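Local coordinates for DNA repair protein RecN (Deinococcus radiodurans, PDB 4ABY) that hydrolyses ATP through an SMC-like head domain and may take part in recombinational repair of DNA double-strand breaks, at residues H363-V368 / R382-D387. Sequence-based numbering, arbitrary orientation.
Sequences HHHYKV and RLLTGD
Lys367 and Arg382 form an antiparallel hydrogen-bonded pair: Lys367 N gives a nearly straight bond to Arg382 O (3.1 Å, 173° at the hydrogen), and Arg382 N returns one to Lys367 O (3.2 Å). Tyr366 and Leu383 follow as a non-hydrogen-bonded pair, and Leu384 N then reaches His365 O at 2.9 Å, extending the backbone pairing by one more bond. Apolar contacts fall on both faces. On one, Leu383 lies across the Tyr366 ring, CG 3.7 Å from CE1 and CD2 over the ring face as a CH-pi contact; Phe65 stacks on the same tyrosine. On the other, Leu384 splits its branches: CD1 sits over the His365 imidazole, 3.8 Å from its centroid, while CD2 touches Lys367 CB at 4.0 Å. The imidazole is placed there with CG anti to the backbone N (chi1 -172°), and its NE2 is hydrogen-bonded to Thr66 OG1. An alanine in place of Leu384 would probably leave this His365 face without its methyl cover and open a gap beside Lys367 CB. Among the charges, Arg382 is paired with Glu369 and Glu388, whose carboxylates probably ease its proximity to Lys367 NZ. The contact lies at the end of the edge beta hairpin 364-373/376-383 away from its turn, in the P-loop ATPase head, where 364-373 runs parallel to 62-67, the strand leading into the predicted ATP-binding loop.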
loop_
_atom_site.group_PDB
_atom_site.type_symbol
_atom_site.label_atom_id
_atom_site.label_comp_id
_atom_site.label_asym_id
_atom_site.label_seq_id
_atom_site.Cartn_x
_atom_site.Cartn_y
_atom_site.Cartn_z
ATOM N N HIS A 363 -1.868 -0.944 -18.273
ATOM C CA HIS A 363 -3.107 -1.097 -19.025
ATOM C C HIS A 363 -3.525 0.263 -19.543
ATOM O O HIS A 363 -4.265 0.374 -20.520
ATOM C CB HIS A 363 -4.215 -1.659 -18.146
ATOM C CG HIS A 363 -3.958 -3.053 -17.676
ATOM N ND1 HIS A 363 -3.144 -3.335 -16.602
ATOM C CD2 HIS A 363 -4.412 -4.244 -18.130
ATOM C CE1 HIS A 363 -3.104 -4.642 -16.416
ATOM N NE2 HIS A 363 -3.866 -5.216 -17.328
ATOM N N HIS A 364 -3.044 1.300 -18.870
ATOM C CA HIS A 364 -3.337 2.661 -19.260
ATOM C C HIS A 364 -2.112 3.505 -18.989
ATOM O O HIS A 364 -1.582 3.503 -17.882
ATOM C CB HIS A 364 -4.545 3.183 -18.488
ATOM C CG HIS A 364 -5.772 2.343 -18.658
ATOM N ND1 HIS A 364 -6.688 2.560 -19.665
ATOM C CD2 HIS A 364 -6.224 1.273 -17.962
ATOM C CE1 HIS A 364 -7.655 1.663 -19.577
ATOM N NE2 HIS A 364 -7.398 0.873 -18.551
ATOM N N HIS A 365 -1.650 4.206 -20.013
ATOM C CA HIS A 365 -0.460 5.030 -19.890
ATOM C C HIS A 365 -0.867 6.497 -19.890
ATOM O O HIS A 365 -1.308 7.036 -20.905
ATOM C CB HIS A 365 0.509 4.733 -21.034
ATOM C CG HIS A 365 1.844 5.399 -20.892
ATOM N ND1 HIS A 365 3.018 4.801 -21.294
ATOM C CD2 HIS A 365 2.187 6.611 -20.395
ATOM C CE1 HIS A 365 4.028 5.619 -21.051
ATOM N NE2 HIS A 365 3.550 6.722 -20.506
ATOM N N TYR A 366 -0.739 7.135 -18.733
ATOM C CA TYR A 366 -1.080 8.539 -18.598
ATOM C C TYR A 366 0.183 9.373 -18.694
ATOM O O TYR A 366 1.223 8.983 -18.173
ATOM C CB TYR A 366 -1.785 8.789 -17.263
ATOM C CG TYR A 366 -3.126 8.106 -17.162
ATOM C CD1 TYR A 366 -4.279 8.729 -17.615
ATOM C CD2 TYR A 366 -3.238 6.833 -16.630
ATOM C CE1 TYR A 366 -5.505 8.103 -17.534
ATOM C CE2 TYR A 366 -4.462 6.199 -16.546
ATOM C CZ TYR A 366 -5.591 6.838 -17.002
ATOM O OH TYR A 366 -6.814 6.210 -16.919
ATOM N N LYS A 367 0.106 10.511 -19.372
ATOM C CA LYS A 367 1.242 11.418 -19.416
ATOM C C LYS A 367 0.910 12.707 -18.685
ATOM O O LYS A 367 -0.101 13.350 -18.961
ATOM C CB LYS A 367 1.677 11.720 -20.852
ATOM C CG LYS A 367 3.003 12.461 -20.918
ATOM C CD LYS A 367 3.402 12.826 -22.337
ATOM C CE LYS A 367 4.777 13.485 -22.361
ATOM N NZ LYS A 367 5.187 13.900 -23.729
ATOM N N VAL A 368 1.760 13.069 -17.734
ATOM C CA VAL A 368 1.595 14.322 -17.026
ATOM C C VAL A 368 2.393 15.391 -17.760
ATOM O O VAL A 368 3.604 15.267 -17.947
ATOM C CB VAL A 368 2.040 14.213 -15.557
ATOM C CG1 VAL A 368 1.819 15.529 -14.846
ATOM C CG2 VAL A 368 1.279 13.100 -14.859
ATOM N N ARG A 382 -3.228 13.389 -19.595
ATOM C CA ARG A 382 -3.995 12.838 -20.711
ATOM C C ARG A 382 -3.558 11.423 -21.073
ATOM O O ARG A 382 -2.369 11.109 -21.053
ATOM C CB ARG A 382 -3.880 13.746 -21.937
ATOM C CG ARG A 382 -2.472 13.840 -22.473
ATOM C CD ARG A 382 -2.332 14.901 -23.546
ATOM N NE ARG A 382 -1.028 14.783 -24.187
ATOM C CZ ARG A 382 -0.793 14.018 -25.245
ATOM N NH1 ARG A 382 -1.784 13.323 -25.784
ATOM N NH2 ARG A 382 0.424 13.952 -25.768
ATOM N N LEU A 383 -4.529 10.578 -21.404
ATOM C CA LEU A 383 -4.260 9.214 -21.846
ATOM C C LEU A 383 -3.440 9.176 -23.132
ATOM O O LEU A 383 -3.540 10.073 -23.968
ATOM C CB LEU A 383 -5.572 8.477 -22.084
ATOM C CG LEU A 383 -5.921 7.368 -21.105
ATOM C CD1 LEU A 383 -7.269 6.788 -21.464
ATOM C CD2 LEU A 383 -4.849 6.298 -21.123
ATOM N N LEU A 384 -2.638 8.129 -23.286
ATOM C CA LEU A 384 -1.882 7.913 -24.516
ATOM C C LEU A 384 -2.540 6.827 -25.361
ATOM O O LEU A 384 -2.844 5.743 -24.873
ATOM C CB LEU A 384 -0.428 7.557 -24.208
ATOM C CG LEU A 384 0.356 8.643 -23.470
ATOM C CD1 LEU A 384 1.832 8.311 -23.468
ATOM C CD2 LEU A 384 0.109 10.008 -24.099
ATOM N N THR A 385 -2.772 7.157 -26.603
ATOM C CA THR A 385 -3.522 6.367 -27.528
ATOM C C THR A 385 -2.998 5.034 -27.966
ATOM O O THR A 385 -3.734 4.076 -28.050
ATOM C CB THR A 385 -3.617 7.167 -28.724
ATOM O OG1 THR A 385 -2.427 7.937 -28.786
ATOM C CG2 THR A 385 -4.742 8.104 -28.582
ATOM N N GLY A 386 -1.726 4.957 -28.270
ATOM C CA GLY A 386 -1.178 3.707 -28.716
ATOM C C GLY A 386 0.095 3.982 -29.434
ATOM O O GLY A 386 1.132 3.540 -29.019
ATOM N N ASP A 387 -0.004 4.659 -30.561
ATOM C CA ASP A 387 1.163 5.124 -31.300
ATOM C C ASP A 387 1.817 6.292 -30.624
ATOM O O ASP A 387 2.990 6.520 -30.750
ATOM C CB ASP A 387 0.857 5.397 -32.762
ATOM C CG ASP A 387 0.970 4.165 -33.602
ATOM O OD1 ASP A 387 2.068 3.884 -34.102
ATOM O OD2 ASP A 387 -0.039 3.470 -33.740
#